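Local coordinates for mutual gliding-motility protein MglA (Myxococcus xanthus, PDB 6IZW), which is a P-loop protein of the ADP-ribosylation factor family, named for mutual gliding motility and modelled with bound 5'-guanosine-diphosphate-monothiophosphate, at residues 13-18 / 74-79; 101-106 / 136-141. All coordinates share one frame; numbering follows the deposited sequence.

Contact 1 of 2, residues 13-18 / 74-79; sequences CKIVYY and FHLYTV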
loop_
_atom_site.group_PDB
_atom_site.type_symbol
_atom_site.label_atom_id
_atom_site.label_comp_id
_atom_site.label_asym_id
_atom_site.label_seq_id
_atom_site.Cartn_x
_atom_site.Cartn_y
_atom_site.Cartn_z
ATOM N N CYS A 13 -8.059 -6.091 12.263
ATOM C CA CYS A 13 -7.031 -5.267 12.881
ATOM C C CYS A 13 -5.820 -5.190 11.970
ATOM O O CYS A 13 -5.453 -6.168 11.307
ATOM C CB CYS A 13 -6.612 -5.825 14.248
ATOM S SG CYS A 13 -7.966 -5.815 15.469
ATOM N N LYS A 14 -5.173 -4.035 11.979
ATOM C CA LYS A 14 -4.047 -3.762 11.098
ATOM C C LYS A 14 -2.774 -3.654 11.931
ATOM O O LYS A 14 -2.686 -2.825 12.847
ATOM C CB LYS A 14 -4.288 -2.483 10.290
ATOM C CG LYS A 14 -3.121 -2.152 9.351
ATOM C CD LYS A 14 -3.546 -1.183 8.266
ATOM C CE LYS A 14 -2.365 -0.500 7.646
ATOM N NZ LYS A 14 -2.844 0.331 6.506
ATOM N N ILE A 15 -1.784 -4.477 11.607
ATOM C CA ILE A 15 -0.502 -4.476 12.305
ATOM C C ILE A 15 0.615 -4.174 11.302
ATOM O O ILE A 15 0.691 -4.793 10.233
ATOM C CB ILE A 15 -0.284 -5.815 13.040
ATOM C CG1 ILE A 15 -1.354 -5.925 14.142
ATOM C CG2 ILE A 15 1.150 -5.901 13.661
ATOM C CD1 ILE A 15 -1.533 -7.266 14.646
ATOM N N VAL A 16 1.463 -3.207 11.637
ATOM C CA VAL A 16 2.514 -2.759 10.744
ATOM C C VAL A 16 3.854 -3.064 11.386
ATOM O O VAL A 16 4.086 -2.717 12.552
ATOM C CB VAL A 16 2.385 -1.263 10.411
ATOM C CG1 VAL A 16 3.621 -0.810 9.675
ATOM C CG2 VAL A 16 1.130 -1.038 9.562
ATOM N N TYR A 17 4.707 -3.771 10.638
ATOM C CA TYR A 17 6.094 -3.990 11.016
ATOM C C TYR A 17 6.940 -2.853 10.462
ATOM O O TYR A 17 6.894 -2.573 9.258
ATOM C CB TYR A 17 6.595 -5.330 10.491
ATOM C CG TYR A 17 6.066 -6.515 11.262
ATOM C CD1 TYR A 17 4.716 -6.880 11.187
ATOM C CD2 TYR A 17 6.911 -7.270 12.074
ATOM C CE1 TYR A 17 4.226 -7.954 11.888
ATOM C CE2 TYR A 17 6.430 -8.356 12.796
ATOM C CZ TYR A 17 5.081 -8.700 12.688
ATOM O OH TYR A 17 4.574 -9.775 13.386
ATOM N N TYR A 18 7.701 -2.211 11.354
ATOM C CA TYR A 18 8.522 -1.039 11.107
ATOM C C TYR A 18 9.963 -1.322 11.529
ATOM O O TYR A 18 10.217 -2.148 12.404
ATOM C CB TYR A 18 7.982 0.153 11.909
ATOM C CG TYR A 18 8.084 1.503 11.246
ATOM C CD1 TYR A 18 9.192 2.305 11.437
ATOM C CD2 TYR A 18 7.051 1.993 10.476
ATOM C CE1 TYR A 18 9.285 3.552 10.846
ATOM C CE2 TYR A 18 7.114 3.248 9.901
ATOM C CZ TYR A 18 8.235 4.018 10.078
ATOM O OH TYR A 18 8.308 5.254 9.475
ATOM N N PHE A 74 -6.353 -10.456 11.154
ATOM C CA PHE A 74 -5.246 -9.532 11.321
ATOM C C PHE A 74 -4.601 -9.298 9.970
ATOM O O PHE A 74 -4.267 -10.253 9.254
ATOM C CB PHE A 74 -4.217 -10.042 12.333
ATOM C CG PHE A 74 -4.701 -9.956 13.745
ATOM C CD1 PHE A 74 -4.581 -8.788 14.461
ATOM C CD2 PHE A 74 -5.337 -11.033 14.335
ATOM C CE1 PHE A 74 -5.054 -8.702 15.753
ATOM C CE2 PHE A 74 -5.803 -10.960 15.625
ATOM C CZ PHE A 74 -5.667 -9.785 16.330
ATOM N N HIS A 75 -4.480 -8.028 9.613
ATOM C CA HIS A 75 -3.922 -7.605 8.339
ATOM C C HIS A 75 -2.502 -7.170 8.651
ATOM O O HIS A 75 -2.302 -6.148 9.313
ATOM C CB HIS A 75 -4.766 -6.481 7.730
ATOM C CG HIS A 75 -6.199 -6.869 7.510
ATOM N ND1 HIS A 75 -6.614 -7.586 6.404
ATOM C CD2 HIS A 75 -7.301 -6.700 8.285
ATOM C CE1 HIS A 75 -7.912 -7.821 6.496
ATOM N NE2 HIS A 75 -8.354 -7.290 7.626
ATOM N N LEU A 76 -1.524 -7.988 8.259
ATOM C CA LEU A 76 -0.121 -7.742 8.604
ATOM C C LEU A 76 0.570 -7.015 7.462
ATOM O O LEU A 76 0.483 -7.445 6.305
ATOM C CB LEU A 76 0.629 -9.039 8.924
ATOM C CG LEU A 76 0.028 -10.030 9.964
ATOM C CD1 LEU A 76 0.989 -11.195 10.261
ATOM C CD2 LEU A 76 -0.341 -9.329 11.236
ATOM N N TYR A 77 1.273 -5.931 7.790
ATOM C CA TYR A 77 2.060 -5.195 6.812
ATOM C C TYR A 77 3.496 -5.035 7.294
ATOM O O TYR A 77 3.757 -4.955 8.501
ATOM C CB TYR A 77 1.470 -3.791 6.564
ATOM C CG TYR A 77 0.174 -3.764 5.805
ATOM C CD1 TYR A 77 -1.040 -3.965 6.462
ATOM C CD2 TYR A 77 0.146 -3.506 4.432
ATOM C CE1 TYR A 77 -2.264 -3.927 5.770
ATOM C CE2 TYR A 77 -1.074 -3.472 3.722
ATOM C CZ TYR A 77 -2.274 -3.678 4.400
ATOM O OH TYR A 77 -3.491 -3.647 3.720
ATOM N N THR A 78 4.426 -4.980 6.340
ATOM C CA THR A 78 5.745 -4.429 6.586
ATOM C C THR A 78 5.947 -3.210 5.692
ATOM O O THR A 78 5.390 -3.124 4.599
ATOM C CB THR A 78 6.870 -5.454 6.324
ATOM O OG1 THR A 78 7.275 -5.398 4.945
ATOM C CG2 THR A 78 6.395 -6.859 6.666
ATOM N N VAL A 79 6.749 -2.267 6.162
ATOM C CA VAL A 79 7.055 -1.061 5.406
ATOM C C VAL A 79 8.374 -1.274 4.670
ATOM O O VAL A 79 9.131 -2.189 5.018
ATOM C CB VAL A 79 7.138 0.164 6.337
ATOM C CG1 VAL A 79 5.849 0.331 7.116
ATOM C CG2 VAL A 79 8.350 0.034 7.288
#

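Contact 2 of 2, residues 101-106 / 136-141; sequences FVADSQ and YVIQYN. With GSP (5'-guanosine-diphosphate-monothiophosphate), chain D.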
loop_
_atom_site.group_PDB
_atom_site.type_symbol
_atom_site.label_atom_id
_atom_site.label_comp_id
_atom_site.label_asym_id
_atom_site.label_seq_id
_atom_site.Cartn_x
_atom_site.Cartn_y
_atom_site.Cartn_z
ATOM N N PHE A 101 8.034 -2.834 16.138
ATOM C CA PHE A 101 9.273 -2.231 15.704
ATOM C C PHE A 101 10.345 -3.304 15.721
ATOM O O PHE A 101 10.660 -3.852 16.783
ATOM C CB PHE A 101 9.691 -1.043 16.576
ATOM C CG PHE A 101 10.927 -0.338 16.047
ATOM C CD1 PHE A 101 10.816 0.614 15.055
ATOM C CD2 PHE A 101 12.196 -0.682 16.499
ATOM C CE1 PHE A 101 11.926 1.257 14.552
ATOM C CE2 PHE A 101 13.323 -0.044 15.998
ATOM C CZ PHE A 101 13.185 0.919 15.020
ATOM N N VAL A 102 10.897 -3.589 14.549
ATOM C CA VAL A 102 11.941 -4.594 14.360
ATOM C C VAL A 102 13.286 -3.888 14.315
ATOM O O VAL A 102 13.554 -3.116 13.382
ATOM C CB VAL A 102 11.695 -5.393 13.070
ATOM C CG1 VAL A 102 12.687 -6.558 12.946
ATOM C CG2 VAL A 102 10.234 -5.909 13.038
ATOM N N ALA A 103 14.135 -4.163 15.309
ATOM C CA ALA A 103 15.477 -3.602 15.411
ATOM C C ALA A 103 16.528 -4.652 15.068
ATOM O O ALA A 103 16.409 -5.821 15.451
ATOM C CB ALA A 103 15.755 -3.071 16.825
ATOM N N ASP A 104 17.569 -4.211 14.373
ATOM C CA ASP A 104 18.690 -5.047 13.963
ATOM C C ASP A 104 19.749 -4.980 15.061
ATOM O O ASP A 104 20.214 -3.895 15.406
ATOM C CB ASP A 104 19.211 -4.530 12.614
ATOM C CG ASP A 104 20.237 -5.428 11.968
ATOM O OD1 ASP A 104 21.112 -5.996 12.677
ATOM O OD2 ASP A 104 20.193 -5.530 10.715
ATOM N N SER A 105 20.119 -6.124 15.624
ATOM C CA SER A 105 21.012 -6.124 16.781
ATOM C C SER A 105 22.481 -5.882 16.449
ATOM O O SER A 105 23.295 -5.849 17.380
ATOM C CB SER A 105 20.910 -7.451 17.549
ATOM O OG SER A 105 19.635 -7.602 18.125
ATOM N N GLN A 106 22.856 -5.749 15.178
ATOM C CA GLN A 106 24.262 -5.522 14.832
ATOM C C GLN A 106 24.682 -4.128 15.287
ATOM O O GLN A 106 23.978 -3.147 15.016
ATOM C CB GLN A 106 24.485 -5.659 13.313
ATOM C CG GLN A 106 24.142 -7.014 12.723
ATOM C CD GLN A 106 24.217 -7.046 11.180
ATOM O OE1 GLN A 106 25.237 -7.422 10.614
ATOM N NE2 GLN A 106 23.122 -6.671 10.508
ATOM N N TYR A 136 2.101 -1.516 21.047
ATOM C CA TYR A 136 3.438 -1.366 20.509
ATOM C C TYR A 136 4.329 -2.421 21.158
ATOM O O TYR A 136 4.336 -2.536 22.383
ATOM C CB TYR A 136 3.927 0.053 20.820
ATOM C CG TYR A 136 5.377 0.303 20.565
ATOM C CD1 TYR A 136 5.978 -0.231 19.449
ATOM C CD2 TYR A 136 6.140 1.088 21.429
ATOM C CE1 TYR A 136 7.282 -0.012 19.188
ATOM C CE2 TYR A 136 7.475 1.314 21.185
ATOM C CZ TYR A 136 8.032 0.760 20.042
ATOM O OH TYR A 136 9.347 0.933 19.705
ATOM N N VAL A 137 5.058 -3.204 20.356
ATOM C CA VAL A 137 6.088 -4.080 20.905
ATOM C C VAL A 137 7.354 -3.911 20.079
ATOM O O VAL A 137 7.311 -3.489 18.922
ATOM C CB VAL A 137 5.659 -5.574 20.969
ATOM C CG1 VAL A 137 4.298 -5.724 21.715
ATOM C CG2 VAL A 137 5.582 -6.178 19.617
ATOM N N ILE A 138 8.503 -4.194 20.697
ATOM C CA ILE A 138 9.765 -4.143 19.979
ATOM C C ILE A 138 10.394 -5.532 19.913
ATOM O O ILE A 138 10.375 -6.298 20.889
ATOM C CB ILE A 138 10.741 -3.107 20.569
ATOM C CG1 ILE A 138 12.066 -3.183 19.813
ATOM C CG2 ILE A 138 11.015 -3.348 22.002
ATOM C CD1 ILE A 138 12.861 -1.872 19.805
ATOM N N GLN A 139 10.960 -5.845 18.740
ATOM C CA GLN A 139 11.669 -7.088 18.467
ATOM C C GLN A 139 13.160 -6.786 18.276
ATOM O O GLN A 139 13.525 -6.019 17.379
ATOM C CB GLN A 139 11.084 -7.759 17.216
ATOM C CG GLN A 139 11.784 -9.098 16.832
ATOM C CD GLN A 139 11.184 -9.751 15.602
ATOM O OE1 GLN A 139 11.750 -9.649 14.510
ATOM N NE2 GLN A 139 10.035 -10.436 15.765
ATOM N N TYR A 140 14.024 -7.384 19.104
ATOM C CA TYR A 140 15.477 -7.355 18.846
ATOM C C TYR A 140 15.800 -8.561 17.980
ATOM O O TYR A 140 15.944 -9.679 18.483
ATOM C CB TYR A 140 16.307 -7.398 20.129
ATOM C CG TYR A 140 15.928 -6.369 21.152
ATOM C CD1 TYR A 140 15.554 -5.092 20.764
ATOM C CD2 TYR A 140 15.909 -6.685 22.511
ATOM C CE1 TYR A 140 15.175 -4.138 21.707
ATOM C CE2 TYR A 140 15.533 -5.742 23.465
ATOM C CZ TYR A 140 15.170 -4.466 23.050
ATOM O OH TYR A 140 14.811 -3.503 23.975
ATOM N N ASN A 141 15.868 -8.347 16.677
ATOM C CA ASN A 141 16.103 -9.411 15.721
ATOM C C ASN A 141 17.613 -9.576 15.466
ATOM O O ASN A 141 18.421 -8.721 15.822
ATOM C CB ASN A 141 15.341 -9.114 14.427
ATOM C CG ASN A 141 15.253 -10.334 13.512
ATOM O OD1 ASN A 141 15.138 -11.461 13.996
ATOM N ND2 ASN A 141 15.365 -10.120 12.187
HETATM P PG GSP D . 13.726 -3.989 3.803
HETATM O O3B GSP D . 14.305 -5.176 4.738
HETATM S S1G GSP D . 15.053 -3.459 2.790
HETATM O O2G GSP D . 13.337 -2.863 4.717
HETATM O O3G GSP D . 12.519 -4.445 2.983
HETATM P PB GSP D . 13.573 -6.166 5.775
HETATM O O1B GSP D . 12.278 -6.675 5.281
HETATM O O2B GSP D . 13.483 -5.705 7.166
HETATM P PA GSP D . 14.522 -8.778 5.283
HETATM O O1A GSP D . 13.363 -9.344 5.991
HETATM O O2A GSP D . 14.344 -8.781 3.804
HETATM O O3A GSP D . 14.739 -7.267 5.811
HETATM O "O5'" GSP D . 15.908 -9.453 5.726
HETATM C "C5'" GSP D . 17.126 -8.887 5.267
HETATM C "C4'" GSP D . 18.256 -9.905 5.255
HETATM O "O4'" GSP D . 18.607 -10.203 6.591
HETATM C "C3'" GSP D . 17.834 -11.229 4.618
HETATM O "O3'" GSP D . 18.977 -11.775 3.992
HETATM C "C2'" GSP D . 17.445 -12.082 5.809
HETATM O "O2'" GSP D . 17.590 -13.471 5.580
HETATM C "C1'" GSP D . 18.446 -11.593 6.843
HETATM N N9 GSP D . 17.941 -11.790 8.210
HETATM C C8 GSP D . 16.695 -11.440 8.675
HETATM N N7 GSP D . 16.641 -11.781 9.983
HETATM C C5 GSP D . 17.828 -12.339 10.354
HETATM C C6 GSP D . 18.282 -12.864 11.551
HETATM O O6 GSP D . 17.557 -12.861 12.531
HETATM N N1 GSP D . 19.541 -13.398 11.654
HETATM C C2 GSP D . 20.359 -13.396 10.540
HETATM N N2 GSP D . 21.584 -13.906 10.646
HETATM N N3 GSP D . 19.902 -12.889 9.336
HETATM C C4 GSP D . 18.656 -12.363 9.243
#

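Contact 1 of 2, residues 13-18 / 74-79
I15 and F74 form the tight side of this contact. I15 CD1 meets F74 CD1 at 3.4 Å, and C13 CB lies 3.6 Å from the same F74 CD1. Both carbons approach the ring obliquely. In I15, CG1 is anti to the carbonyl carbon (chi1 -65°), and the extended second torsion brings CD1 up against the F74 ring. The C13 sulfur makes an oblique sulfur-aromatic contact, with SG 4.9 Å from the centroid of the F74 ring. Helix 176-192 covers this face at C13, Y17 and F74; helix 25-35 touches Y17 and T78.

The other face is looser and carries K14, V16, H75 and Y77. The extended K14 side chain places NZ over the face of the Y77 ring. NZ is 4.7 Å from the Y77 centroid and 20° off the ring normal, a cation-pi contact. K14 NZ also bonds to K94 O and to N37 O of the MglB chain. Y77 OH bonds to S57 OG of the MglB chain. H75 is partly exposed, and Q39 of the MglB chain packs on it.

Five backbone hydrogen bonds join the parallel strands. H75 N reaches C13 O at 2.7 Å and is nearly straight. V79 N reaches Y17 O at 3.1 Å with a bend (149°), where strand 70-78 has ended. T78 OG1 bonds to D58, and the T78 side chain is about 4 Å from a bound magnesium ion.

The face of I15 and F74 is thus mainly apolar and packs on helices and strand 54-67, with T78 its polar exception. On the other face the lysine-tyrosine pair also serves the interface with MglB.

Contact 2 of 2, residues 101-106 / 136-141
At the edge of the Y136 ring, in its plane, sits F101 CB, 3.7 Å from Y136 CE1. The two side chains lie side by side and point the same way. I138 runs alongside F101 in the same manner, and its CD1 is 3.6 Å from F101 CD2. In both F101 and I138 the first bond beyond CB is anti to the backbone N (chi1 -175° and 176°), so both side chains leave their strands in the same direction. Further along this face, A103 CB is near the edge of the Y140 ring. Helix 110-126 covers F101, A103 and Y136.

V102, Q139 and N141 occupy the other face. V102 CG1 lies beside the Q139 amide, 3.6 Å from OE1, and is 4.0 Å from N141 CB. The Q139 amide is held by N28 and T179. N141 ND2 bonds to N7 of the bound GSP at 3.0 Å and also to C23 O. N141 OD1 accepts from A170 N, so both ends of this amide are held.

The backbone oxygen of N141 takes two bonds from S105, which come from opposite faces of its carbonyl plane. S105 N is 3.1 Å from N141 O, and S105 OG is 2.8 Å from N141 O. Next to it D104 OD1 accepts from Q106 N in an Asx turn, while D104 OD2 forms a salt bridge with K142.

Helix 110-126 connects the two parallel strands in a beta-alpha-beta crossover. N141, K142 and D144 match the NKxD guanine-recognition motif of small G proteins, and D144 also bonds to GSP.

Overall arrangement
Both contacts are buried pairs of parallel strands in one mixed sheet, with centres about 15 Å apart. Strands 10-18 and 98-104 are neighbours, so the two contacts are adjacent in the sheet, and Y17 CD2 also packs on V102 CG2. A probable backbone hydrogen bond joins them, from V102 N to Y18 O at 2.7 Å. Helix 176-192 touches both contacts. Contact 1 is nearer the centre of the chain, yet one of its faces meets the MglB chain. No other protein chain touches contact 2. Their chemistry differs at one end: contact 1 ends near the magnesium ion, contact 2 at bound GSP.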